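Local coordinates for hypothetical protein (Psychrobacter arcticus, PDB 2I9W) that is of unknown function but binds two zinc ions through cysteine clusters, one in an N-terminal zinc-binding domain and one in a SEC-C motif, joined by an NTF2-like domain, at residues 116-121 and 131-136; 12-17 and 100-105; 78-83 and 156-161; 8-13 and 24-29. All blocks are in the same frame, centred on the assembly; numbering follows the deposited sequence.

Contact 1: 116-121 and 131-136; sequences QVEFKA and AHHELS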
loop_
_atom_site.group_PDB
_atom_site.type_symbol
_atom_site.label_atom_id
_atom_site.label_comp_id
_atom_site.label_asym_id
_atom_site.label_seq_id
_atom_site.Cartn_x
_atom_site.Cartn_y
_atom_site.Cartn_z
ATOM N N GLN A 116 7.674 -5.336 6.254
ATOM C CA GLN A 116 7.058 -6.116 5.224
ATOM C C GLN A 116 5.639 -6.573 5.634
ATOM O O GLN A 116 5.296 -6.714 6.785
ATOM C CB GLN A 116 7.933 -7.314 4.842
ATOM C CG GLN A 116 8.955 -6.982 3.779
ATOM C CD GLN A 116 9.938 -8.079 3.440
ATOM O OE1 GLN A 116 10.042 -9.103 4.118
ATOM N NE2 GLN A 116 10.724 -7.837 2.391
ATOM N N VAL A 117 4.846 -6.795 4.607
ATOM C CA VAL A 117 3.483 -7.326 4.685
ATOM C C VAL A 117 3.376 -8.345 3.549
ATOM O O VAL A 117 3.599 -8.008 2.359
ATOM C CB VAL A 117 2.419 -6.236 4.439
ATOM C CG1 VAL A 117 0.992 -6.810 4.561
ATOM C CG2 VAL A 117 2.653 -5.035 5.379
ATOM N N GLU A 118 3.009 -9.575 3.909
ATOM C CA GLU A 118 2.739 -10.665 2.961
ATOM C C GLU A 118 1.220 -10.777 2.894
ATOM O O GLU A 118 0.555 -10.845 3.926
ATOM C CB GLU A 118 3.335 -11.983 3.472
ATOM C CG GLU A 118 3.073 -13.180 2.584
ATOM C CD GLU A 118 3.543 -14.506 3.136
ATOM O OE1 GLU A 118 4.241 -14.548 4.176
ATOM O OE2 GLU A 118 3.185 -15.541 2.520
ATOM N N PHE A 119 0.677 -10.821 1.692
ATOM C CA PHE A 119 -0.768 -10.877 1.526
ATOM C C PHE A 119 -1.193 -11.561 0.233
ATOM O O PHE A 119 -0.373 -11.774 -0.686
ATOM C CB PHE A 119 -1.328 -9.454 1.588
ATOM C CG PHE A 119 -0.894 -8.598 0.439
ATOM C CD1 PHE A 119 0.291 -7.861 0.511
ATOM C CD2 PHE A 119 -1.636 -8.538 -0.729
ATOM C CE1 PHE A 119 0.676 -7.078 -0.564
ATOM C CE2 PHE A 119 -1.225 -7.736 -1.839
ATOM C CZ PHE A 119 -0.083 -6.994 -1.728
ATOM N N LYS A 120 -2.461 -11.949 0.176
ATOM C CA LYS A 120 -3.072 -12.455 -1.031
ATOM C C LYS A 120 -4.193 -11.518 -1.423
ATOM O O LYS A 120 -5.106 -11.253 -0.622
ATOM C CB LYS A 120 -3.629 -13.869 -0.811
ATOM C CG LYS A 120 -2.544 -14.885 -0.565
ATOM C CD LYS A 120 -3.049 -16.297 -0.352
ATOM C CE LYS A 120 -1.848 -17.191 -0.092
ATOM N NZ LYS A 120 -2.152 -18.642 -0.124
ATOM N N ALA A 121 -4.099 -10.989 -2.629
ATOM C CA ALA A 121 -5.163 -10.152 -3.195
ATOM C C ALA A 121 -5.950 -10.966 -4.212
ATOM O O ALA A 121 -5.392 -11.423 -5.212
ATOM C CB ALA A 121 -4.581 -8.911 -3.870
ATOM N N ALA A 131 -5.629 -15.512 -6.907
ATOM C CA ALA A 131 -4.979 -14.611 -5.964
ATOM C C ALA A 131 -3.589 -14.245 -6.398
ATOM O O ALA A 131 -2.905 -15.072 -7.008
ATOM C CB ALA A 131 -4.940 -15.234 -4.528
ATOM N N HIS A 132 -3.223 -12.992 -6.171
ATOM C CA HIS A 132 -1.856 -12.489 -6.261
ATOM C C HIS A 132 -1.232 -12.665 -4.901
ATOM O O HIS A 132 -1.679 -12.010 -3.961
ATOM C CB HIS A 132 -1.833 -10.985 -6.509
ATOM C CG HIS A 132 -2.387 -10.563 -7.824
ATOM N ND1 HIS A 132 -1.732 -10.795 -9.013
ATOM C CD2 HIS A 132 -3.505 -9.865 -8.139
ATOM C CE1 HIS A 132 -2.443 -10.293 -10.009
ATOM N NE2 HIS A 132 -3.520 -9.716 -9.506
ATOM N N HIS A 133 -0.221 -13.530 -4.790
ATOM C CA HIS A 133 0.499 -13.718 -3.515
ATOM C C HIS A 133 1.768 -12.859 -3.473
ATOM O O HIS A 133 2.706 -13.061 -4.234
ATOM C CB HIS A 133 0.838 -15.190 -3.323
ATOM C CG HIS A 133 1.388 -15.516 -1.970
ATOM N ND1 HIS A 133 1.970 -16.731 -1.684
ATOM C CD2 HIS A 133 1.425 -14.801 -0.816
ATOM C CE1 HIS A 133 2.337 -16.755 -0.417
ATOM N NE2 HIS A 133 2.015 -15.600 0.135
ATOM N N GLU A 134 1.765 -11.865 -2.606
ATOM C CA GLU A 134 2.707 -10.796 -2.699
ATOM C C GLU A 134 3.442 -10.642 -1.376
ATOM O O GLU A 134 2.898 -10.913 -0.308
ATOM C CB GLU A 134 1.957 -9.506 -3.040
ATOM C CG GLU A 134 1.112 -9.509 -4.311
ATOM C CD GLU A 134 1.921 -9.456 -5.604
ATOM O OE1 GLU A 134 3.063 -8.944 -5.595
ATOM O OE2 GLU A 134 1.396 -9.913 -6.646
ATOM N N LEU A 135 4.730 -10.265 -1.455
ATOM C CA LEU A 135 5.466 -9.796 -0.295
ATOM C C LEU A 135 5.934 -8.367 -0.582
ATOM O O LEU A 135 6.818 -8.158 -1.422
ATOM C CB LEU A 135 6.671 -10.688 0.007
ATOM C CG LEU A 135 7.551 -10.317 1.222
ATOM C CD1 LEU A 135 6.729 -10.378 2.525
ATOM C CD2 LEU A 135 8.826 -11.200 1.339
ATOM N N SER A 136 5.330 -7.402 0.097
ATOM C CA SER A 136 5.598 -5.988 -0.152
ATOM C C SER A 136 6.439 -5.376 0.974
ATOM O O SER A 136 6.268 -5.712 2.198
ATOM C CB SER A 136 4.285 -5.255 -0.286
ATOM O OG SER A 136 3.707 -5.580 -1.547
#
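His133 NE2 donates to Glu118 OE2 over 2.7 Å, a histidine-carboxylate hydrogen bond across the antiparallel hairpin of strands 114-125 and 128-142 in the NTF2-like (cystatin-like) sheet. OE2 uses its anti lone pair and lies close to the imidazole plane, and the bond is bent, 147° at the hydrogen. Both chains leave the backbone with CG anti to N (chi1 178° for Glu118, -171° for His133), which brings them together above the strands. Lys120 lays CE squarely over one face of the His133 ring, 4.0 Å from its centroid, a CH-pi contact, so the ring has an aliphatic arm over one face and the acid at its edge. Along the backbone ladder, hydrogen-bonded pairs Val117-Ser136, Phe119-Glu134 and Ala121-His132 alternate with the non-hydrogen-bonded pairs, each hydrogen-bonded pair closed by two N-H...O bonds. On the face carrying Phe119, Glu134 CB sits over the ring near its rim, CB to CZ 3.5 Å, and helix 53-66 reaches the same phenyl through Met57. The amide end of Gln116 crosses the Leu135 methyls at a slant, while its NE2 bonds Thr137 OG1; an alanine here would probably leave the Leu135 methyls without that neighbour and Thr137 without its amide partner. At the rim of the Phe119 ring, near its plane, Ser136 OG stands 3.5 Å from CE1.

Contact 2: 12-17 and 100-105; sequences QINPAL and GLEVVA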
loop_
_atom_site.group_PDB
_atom_site.type_symbol
_atom_site.label_atom_id
_atom_site.label_comp_id
_atom_site.label_asym_id
_atom_site.label_seq_id
_atom_site.Cartn_x
_atom_site.Cartn_y
_atom_site.Cartn_z
ATOM N N GLN A 12 -11.700 -5.496 4.220
ATOM C CA GLN A 12 -12.334 -6.373 5.188
ATOM C C GLN A 12 -13.013 -7.569 4.529
ATOM O O GLN A 12 -13.527 -8.434 5.233
ATOM C CB GLN A 12 -13.382 -5.614 5.994
ATOM C CG GLN A 12 -12.819 -4.463 6.766
ATOM C CD GLN A 12 -12.206 -4.872 8.066
ATOM O OE1 GLN A 12 -12.870 -5.475 8.912
ATOM N NE2 GLN A 12 -10.939 -4.518 8.263
ATOM N N ILE A 13 -13.028 -7.604 3.199
ATOM C CA ILE A 13 -13.529 -8.756 2.460
ATOM C C ILE A 13 -12.429 -9.822 2.332
ATOM O O ILE A 13 -11.423 -9.621 1.681
ATOM C CB ILE A 13 -14.097 -8.289 1.094
ATOM C CG1 ILE A 13 -15.344 -7.428 1.387
ATOM C CG2 ILE A 13 -14.504 -9.517 0.233
ATOM C CD1 ILE A 13 -15.717 -6.508 0.330
ATOM N N ASN A 14 -12.613 -10.953 2.998
ATOM C CA ASN A 14 -11.563 -11.963 3.027
ATOM C C ASN A 14 -12.172 -13.346 2.712
ATOM O O ASN A 14 -12.788 -13.970 3.580
ATOM C CB ASN A 14 -10.842 -11.963 4.375
ATOM C CG ASN A 14 -9.777 -13.031 4.469
ATOM O OD1 ASN A 14 -9.569 -13.847 3.539
ATOM N ND2 ASN A 14 -9.089 -13.040 5.586
ATOM N N PRO A 15 -12.012 -13.817 1.464
ATOM C CA PRO A 15 -12.639 -15.101 1.151
ATOM C C PRO A 15 -12.087 -16.313 1.920
ATOM O O PRO A 15 -12.729 -17.371 1.932
ATOM C CB PRO A 15 -12.433 -15.240 -0.378
ATOM C CG PRO A 15 -11.450 -14.235 -0.756
ATOM C CD PRO A 15 -11.319 -13.234 0.302
ATOM N N ALA A 16 -10.951 -16.137 2.587
ATOM C CA ALA A 16 -10.281 -17.214 3.305
ATOM C C ALA A 16 -10.765 -17.338 4.738
ATOM O O ALA A 16 -10.359 -18.269 5.437
ATOM C CB ALA A 16 -8.758 -17.019 3.269
ATOM N N LEU A 17 -11.670 -16.452 5.163
ATOM C CA LEU A 17 -12.132 -16.427 6.545
ATOM C C LEU A 17 -13.645 -16.204 6.624
ATOM O O LEU A 17 -14.188 -15.314 5.975
ATOM C CB LEU A 17 -11.400 -15.323 7.311
ATOM C CG LEU A 17 -11.689 -15.129 8.814
ATOM C CD1 LEU A 17 -11.127 -16.217 9.692
ATOM C CD2 LEU A 17 -11.139 -13.812 9.230
ATOM N N GLY A 100 -11.245 -9.621 -2.763
ATOM C CA GLY A 100 -10.865 -9.661 -1.372
ATOM C C GLY A 100 -9.370 -9.628 -1.087
ATOM O O GLY A 100 -8.533 -9.702 -1.984
ATOM N N LEU A 101 -9.062 -9.566 0.196
ATOM C CA LEU A 101 -7.719 -9.455 0.764
ATOM C C LEU A 101 -7.529 -10.383 1.954
ATOM O O LEU A 101 -8.390 -10.458 2.838
ATOM C CB LEU A 101 -7.444 -8.008 1.213
ATOM C CG LEU A 101 -6.045 -7.748 1.806
ATOM C CD1 LEU A 101 -4.979 -7.900 0.682
ATOM C CD2 LEU A 101 -5.982 -6.367 2.560
ATOM N N GLU A 102 -6.418 -11.109 1.945
ATOM C CA GLU A 102 -5.977 -11.894 3.082
ATOM C C GLU A 102 -4.574 -11.444 3.464
ATOM O O GLU A 102 -3.622 -11.620 2.696
ATOM C CB GLU A 102 -5.949 -13.360 2.698
ATOM C CG GLU A 102 -5.405 -14.267 3.777
ATOM C CD GLU A 102 -5.345 -15.746 3.363
ATOM O OE1 GLU A 102 -5.531 -16.081 2.158
ATOM O OE2 GLU A 102 -5.149 -16.571 4.273
ATOM N N VAL A 103 -4.419 -10.911 4.676
ATOM C CA VAL A 103 -3.100 -10.535 5.157
ATOM C C VAL A 103 -2.530 -11.803 5.818
ATOM O O VAL A 103 -3.098 -12.340 6.803
ATOM C CB VAL A 103 -3.104 -9.267 6.097
ATOM C CG1 VAL A 103 -1.691 -9.025 6.640
ATOM C CG2 VAL A 103 -3.626 -8.018 5.391
ATOM N N VAL A 104 -1.450 -12.306 5.225
ATOM C CA VAL A 104 -0.781 -13.515 5.712
ATOM C C VAL A 104 0.133 -13.189 6.892
ATOM O O VAL A 104 0.137 -13.915 7.919
ATOM C CB VAL A 104 -0.020 -14.214 4.586
ATOM C CG1 VAL A 104 0.788 -15.430 5.128
ATOM C CG2 VAL A 104 -0.979 -14.603 3.453
ATOM N N ALA A 105 0.909 -12.114 6.803
ATOM C CA ALA A 105 1.916 -11.836 7.839
ATOM C C ALA A 105 2.335 -10.394 7.747
ATOM O O ALA A 105 2.308 -9.804 6.668
ATOM C CB ALA A 105 3.146 -12.752 7.683
#
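The edge strand 97-107 of the NTF2-like sheet receives the loop that follows the zinc ligands Cys9 and Cys11, and one backbone bond fixes the meeting. Leu101 N donates to Ile13 O over 2.8 Å, nearly straight, 167° at the hydrogen. Gly100 lies directly under this loop, its CA 3.1 Å from Ile13 O, and its backbone angles suit a residue without a side chain; a CB would run into Pro15 CD and Ile13 O. Farther on, Asn14 sets CB against Leu101 O at 3.3 Å. CG, anti to the backbone N (chi1 178°), puts the amide beside Leu101 O and Glu102 CB, and OD1 accepts from Ala16 N at 2.8 Å, the donor well above the amide's carbonyl plane. The methyl of Ala16 rests against the Glu102 carboxylate, CB to OE1 3.5 Å, and that oxygen has its polar partner in Tyr122 OH. Leu101 packs on Cys11 and, within its own domain, on Met57 and Arg58 of helix 53-66. The loop itself closes as an Asx turn at Asn14 overlapping a type I beta turn from Asn14 to Leu17.

Contact 3: 78-83 and 156-161; sequences PAQQDL and PTVSMS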
loop_
_atom_site.group_PDB
_atom_site.type_symbol
_atom_site.label_atom_id
_atom_site.label_comp_id
_atom_site.label_asym_id
_atom_site.label_seq_id
_atom_site.Cartn_x
_atom_site.Cartn_y
_atom_site.Cartn_z
ATOM N N PRO A 78 8.347 8.689 -2.296
ATOM C CA PRO A 78 8.301 9.942 -3.089
ATOM C C PRO A 78 9.244 9.975 -4.340
ATOM O O PRO A 78 8.839 10.443 -5.391
ATOM C CB PRO A 78 8.640 11.020 -2.050
ATOM C CG PRO A 78 8.170 10.431 -0.731
ATOM C CD PRO A 78 8.493 8.977 -0.855
ATOM N N ALA A 79 10.454 9.435 -4.211
ATOM C CA ALA A 79 11.427 9.365 -5.310
ATOM C C ALA A 79 10.977 8.545 -6.505
ATOM O O ALA A 79 11.579 8.663 -7.570
ATOM C CB ALA A 79 12.774 8.820 -4.797
ATOM N N GLN A 80 9.960 7.698 -6.322
ATOM C CA GLN A 80 9.435 6.843 -7.397
ATOM C C GLN A 80 8.169 7.388 -8.030
ATOM O O GLN A 80 7.712 6.869 -9.041
ATOM C CB GLN A 80 9.126 5.441 -6.852
ATOM C CG GLN A 80 10.332 4.649 -6.441
ATOM C CD GLN A 80 9.991 3.264 -5.939
ATOM O OE1 GLN A 80 9.104 3.099 -5.107
ATOM N NE2 GLN A 80 10.686 2.252 -6.450
ATOM N N GLN A 81 7.560 8.399 -7.407
ATOM C CA GLN A 81 6.224 8.802 -7.784
ATOM C C GLN A 81 6.143 9.294 -9.225
ATOM O O GLN A 81 5.216 8.931 -9.920
ATOM C CB GLN A 81 5.686 9.874 -6.846
ATOM C CG GLN A 81 5.339 9.299 -5.489
ATOM C CD GLN A 81 4.810 10.347 -4.519
ATOM O OE1 GLN A 81 4.554 11.465 -4.909
ATOM N NE2 GLN A 81 4.704 9.993 -3.250
ATOM N N ASP A 82 7.120 10.085 -9.651
ATOM C CA ASP A 82 7.206 10.546 -11.049
ATOM C C ASP A 82 7.468 9.430 -12.066
ATOM O O ASP A 82 7.379 9.659 -13.268
ATOM C CB ASP A 82 8.274 11.636 -11.201
ATOM C CG ASP A 82 7.864 12.961 -10.581
ATOM O OD1 ASP A 82 6.710 13.079 -10.084
ATOM O OD2 ASP A 82 8.706 13.893 -10.596
ATOM N N LEU A 83 7.794 8.244 -11.606
ATOM C CA LEU A 83 7.972 7.086 -12.468
ATOM C C LEU A 83 6.687 6.307 -12.681
ATOM O O LEU A 83 6.664 5.416 -13.512
ATOM C CB LEU A 83 9.041 6.152 -11.880
ATOM C CG LEU A 83 10.462 6.752 -11.740
ATOM C CD1 LEU A 83 11.420 5.686 -11.210
ATOM C CD2 LEU A 83 10.984 7.357 -13.004
ATOM N N PRO A 156 8.578 -2.329 -6.478
ATOM C CA PRO A 156 9.660 -3.102 -7.085
ATOM C C PRO A 156 9.529 -3.217 -8.598
ATOM O O PRO A 156 10.397 -3.815 -9.233
ATOM C CB PRO A 156 9.485 -4.488 -6.445
ATOM C CG PRO A 156 8.057 -4.615 -6.321
ATOM C CD PRO A 156 7.489 -3.221 -6.039
ATOM N N THR A 157 8.470 -2.653 -9.181
ATOM C CA THR A 157 8.225 -2.779 -10.619
ATOM C C THR A 157 8.761 -1.598 -11.463
ATOM O O THR A 157 8.985 -1.753 -12.658
ATOM C CB THR A 157 6.708 -2.939 -10.919
ATOM O OG1 THR A 157 6.059 -1.685 -10.688
ATOM C CG2 THR A 157 6.031 -4.051 -10.048
ATOM N N VAL A 158 8.986 -0.432 -10.874
ATOM C CA VAL A 158 9.450 0.736 -11.643
ATOM C C VAL A 158 10.942 0.628 -11.989
ATOM O O VAL A 158 11.762 0.215 -11.163
ATOM C CB VAL A 158 9.171 2.076 -10.900
ATOM C CG1 VAL A 158 7.689 2.289 -10.750
ATOM C CG2 VAL A 158 9.813 2.087 -9.569
ATOM N N SER A 159 11.283 0.989 -13.221
ATOM C CA SER A 159 12.683 0.924 -13.680
ATOM C C SER A 159 13.423 2.183 -13.222
ATOM O O SER A 159 12.982 3.304 -13.445
ATOM C CB SER A 159 12.761 0.697 -15.198
ATOM O OG SER A 159 13.003 1.893 -15.939
HETATM N N MSE A 160 14.550 1.986 -12.551
HETATM C CA MSE A 160 15.331 3.102 -12.009
HETATM C C MSE A 160 16.778 2.830 -12.252
HETATM O O MSE A 160 17.195 1.687 -12.338
HETATM C CB MSE A 160 15.133 3.229 -10.513
HETATM C CG MSE A 160 13.709 3.249 -10.072
HETATM SE SE MSE A 160 13.679 3.470 -8.132
HETATM C CE MSE A 160 13.808 5.452 -8.069
ATOM N N SER A 161 17.553 3.891 -12.360
ATOM C CA SER A 161 18.972 3.769 -12.548
ATOM C C SER A 161 19.577 4.484 -11.340
ATOM O O SER A 161 19.971 5.640 -11.431
ATOM C CB SER A 161 19.372 4.385 -13.899
ATOM O OG SER A 161 18.954 3.565 -15.012
#
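A loosely formed helical turn at 78-81 runs on into Leu83, and an irregular piece of chain at 156-161 passes beside it; the backbones stay apart, with Leu83 CA and Val158 CA the nearest pair at 6.6 Å, and no hydrogen bond links the two. Leu83 N bonds to Gln80 O within its own segment, closing the turn. The Leu83 side chain points at the other segment: its CB lies 4.2 Å from Val158 CB, and its CD1 touches Ser159 O and, at 3.5 Å, Met160 CG (a selenomethionine), the Leu83 and Met160 side chains crossing at about a right angle. Here the loop leaving the last strand of the NTF2-like sheet heads for the SEC-C motif, and Ile169 of that motif packs on both Ala79 and Met160. Gln80 is the buried member. Extended beyond CG (chi2 -179°), it sets its amide nitrogen against both Val158 and Met160, with NE2 3.2 Å from Val158 CG2 and 3.6 Å from Met160 SE, while the NE2 hydrogen bond goes to Asp155 O. A leucine in its place would probably leave the Asp155 carbonyl without this donor. The selenomethionine chain bends at its last torsion (chi3 85°), bringing CE to 3.9 Å from Gln80 CG and equally close to Ala79 O.

Contact 4: 8-13 and 24-29; sequences TCPCQI and LLYQDC. With ZN (zinc ion), chain B.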
loop_
_atom_site.group_PDB
_atom_site.type_symbol
_atom_site.label_atom_id
_atom_site.label_comp_id
_atom_site.label_asym_id
_atom_site.label_seq_id
_atom_site.Cartn_x
_atom_site.Cartn_y
_atom_site.Cartn_z
ATOM N N THR A 8 -19.206 -2.885 3.517
ATOM C CA THR A 8 -17.989 -3.455 4.034
ATOM C C THR A 8 -16.789 -2.809 3.323
ATOM O O THR A 8 -16.726 -2.679 2.077
ATOM C CB THR A 8 -17.999 -5.014 3.936
ATOM O OG1 THR A 8 -19.184 -5.546 4.571
ATOM C CG2 THR A 8 -16.775 -5.623 4.547
ATOM N N CYS A 9 -15.842 -2.378 4.119
ATOM C CA CYS A 9 -14.597 -1.847 3.568
ATOM C C CYS A 9 -13.959 -2.896 2.641
ATOM O O CYS A 9 -13.926 -4.082 2.972
ATOM C CB CYS A 9 -13.619 -1.468 4.650
ATOM S SG CYS A 9 -12.264 -0.479 3.980
ATOM N N PRO A 10 -13.455 -2.488 1.469
ATOM C CA PRO A 10 -12.884 -3.552 0.643
ATOM C C PRO A 10 -11.842 -4.404 1.346
ATOM O O PRO A 10 -11.822 -5.606 1.125
ATOM C CB PRO A 10 -12.320 -2.811 -0.559
ATOM C CG PRO A 10 -13.127 -1.585 -0.663
ATOM C CD PRO A 10 -13.477 -1.201 0.756
ATOM N N CYS A 11 -11.013 -3.813 2.204
ATOM C CA CYS A 11 -9.930 -4.570 2.863
ATOM C C CYS A 11 -10.414 -5.581 3.876
ATOM O O CYS A 11 -9.619 -6.404 4.352
ATOM C CB CYS A 11 -8.898 -3.652 3.525
ATOM S SG CYS A 11 -9.335 -3.125 5.152
ATOM N N GLN A 12 -11.700 -5.496 4.220
ATOM C CA GLN A 12 -12.334 -6.373 5.188
ATOM C C GLN A 12 -13.013 -7.569 4.529
ATOM O O GLN A 12 -13.527 -8.434 5.233
ATOM C CB GLN A 12 -13.382 -5.614 5.994
ATOM C CG GLN A 12 -12.819 -4.463 6.766
ATOM C CD GLN A 12 -12.206 -4.872 8.066
ATOM O OE1 GLN A 12 -12.870 -5.475 8.912
ATOM N NE2 GLN A 12 -10.939 -4.518 8.263
ATOM N N ILE A 13 -13.028 -7.604 3.199
ATOM C CA ILE A 13 -13.529 -8.756 2.460
ATOM C C ILE A 13 -12.429 -9.822 2.332
ATOM O O ILE A 13 -11.423 -9.621 1.681
ATOM C CB ILE A 13 -14.097 -8.289 1.094
ATOM C CG1 ILE A 13 -15.344 -7.428 1.387
ATOM C CG2 ILE A 13 -14.504 -9.517 0.233
ATOM C CD1 ILE A 13 -15.717 -6.508 0.330
ATOM N N LEU A 24 -15.667 -4.384 9.194
ATOM C CA LEU A 24 -15.920 -2.943 9.309
ATOM C C LEU A 24 -16.393 -2.338 8.004
ATOM O O LEU A 24 -16.067 -2.838 6.918
ATOM C CB LEU A 24 -14.675 -2.202 9.800
ATOM C CG LEU A 24 -13.922 -2.676 11.033
ATOM C CD1 LEU A 24 -12.676 -1.782 11.324
ATOM C CD2 LEU A 24 -14.862 -2.687 12.236
ATOM N N LEU A 25 -17.200 -1.285 8.123
ATOM C CA LEU A 25 -17.605 -0.468 6.976
ATOM C C LEU A 25 -16.472 0.417 6.496
ATOM O O LEU A 25 -15.580 0.820 7.260
ATOM C CB LEU A 25 -18.799 0.414 7.295
ATOM C CG LEU A 25 -20.106 -0.295 7.722
ATOM C CD1 LEU A 25 -21.267 0.722 7.857
ATOM C CD2 LEU A 25 -20.449 -1.439 6.756
ATOM N N TYR A 26 -16.505 0.729 5.202
ATOM C CA TYR A 26 -15.510 1.652 4.624
ATOM C C TYR A 26 -15.323 2.959 5.459
ATOM O O TYR A 26 -14.185 3.300 5.866
ATOM C CB TYR A 26 -15.899 1.938 3.178
ATOM C CG TYR A 26 -14.978 2.896 2.446
ATOM C CD1 TYR A 26 -13.594 2.722 2.426
ATOM C CD2 TYR A 26 -15.494 3.994 1.759
ATOM C CE1 TYR A 26 -12.766 3.607 1.710
ATOM C CE2 TYR A 26 -14.662 4.892 1.049
ATOM C CZ TYR A 26 -13.304 4.703 1.052
ATOM O OH TYR A 26 -12.487 5.580 0.365
ATOM N N GLN A 27 -16.424 3.644 5.777
ATOM C CA GLN A 27 -16.353 4.871 6.580
ATOM C C GLN A 27 -15.626 4.705 7.914
ATOM O O GLN A 27 -15.098 5.675 8.472
ATOM C CB GLN A 27 -17.748 5.450 6.831
ATOM C CG GLN A 27 -18.685 4.585 7.646
ATOM C CD GLN A 27 -20.112 5.179 7.761
ATOM O OE1 GLN A 27 -20.449 6.175 7.132
ATOM N NE2 GLN A 27 -20.938 4.530 8.543
ATOM N N ASP A 28 -15.615 3.479 8.422
ATOM C CA ASP A 28 -15.069 3.168 9.729
ATOM C C ASP A 28 -13.700 2.534 9.639
ATOM O O ASP A 28 -13.159 2.136 10.660
ATOM C CB ASP A 28 -16.012 2.192 10.462
ATOM C CG ASP A 28 -17.323 2.818 10.807
ATOM O OD1 ASP A 28 -17.288 3.998 11.207
ATOM O OD2 ASP A 28 -18.353 2.141 10.651
ATOM N N CYS A 29 -13.170 2.390 8.423
ATOM C CA CYS A 29 -11.912 1.668 8.183
ATOM C C CYS A 29 -10.960 2.512 7.300
ATOM O O CYS A 29 -10.272 3.390 7.820
ATOM C CB CYS A 29 -12.192 0.263 7.597
ATOM S SG CYS A 29 -10.741 -0.829 7.473
HETATM ZN ZN ZN B . -10.334 -0.966 5.184
#
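Cys9 CB and Cys29 CB pack at 3.7 Å beside the first zinc ion, and Tyr26 closes the apolar side. The Cys9 sulfur lies at the edge of the tyrosine ring, in its plane, SG to CD1 3.8 Å, while Pro10 CD brushes the same ring. Next to this layer, zinc is held by Cys9 SG at 2.3 Å, Cys11 SG at 2.4 Å and Cys29 SG at 2.3 Å; Cys30 supplies the fourth sulfur. Cys9 and Cys29 both have SG anti to the backbone N (chi1 -167° and -172°), which carries each sulfur from its own segment to the metal, whereas Cys11 comes in from the 3-10 turn 10-12. Farther out, the backbones meet in a single bridge of Thr8 with Leu25, where Cys9 N donates to Leu24 O over 2.8 Å. At the polar edge Gln12 folds back through its bend at chi2 (-82°), and its OE1 accepts from Leu24 N at 3.0 Å, with the donor above the amide plane. Tyr26 OH reaches outward to His34 ND1 in helix 31-39. The metal joins two segments that are loop apart from short 3-10 turns. Four cysteines around one zinc would place a double negative charge on the cluster if all are thiolates, and hydrogen bonds to Cys9 SG and Cys11 SG would probably offset part of it.

Along the chain contact 4 closes first, within the N-terminal zinc-binding domain, and contact 2 starts from the same stretch, sharing Gln12 and Ile13 with it, before reaching strand 97-107. Their centres lie about 12 Å apart. That strand pairs with 114-125, so contacts 1 and 2, with centres about 10 Å apart, touch within one antiparallel sheet, Lys120 N lying 2.8 Å from Glu102 O. Contact 1 is nested in the loop closed by contact 3, which sits across the chain's centre from contacts 2 and 4, about 28 and 30 Å away between centres. The NTF2-like domain thus lies between the first zinc site and the SEC-C motif beside contact 3.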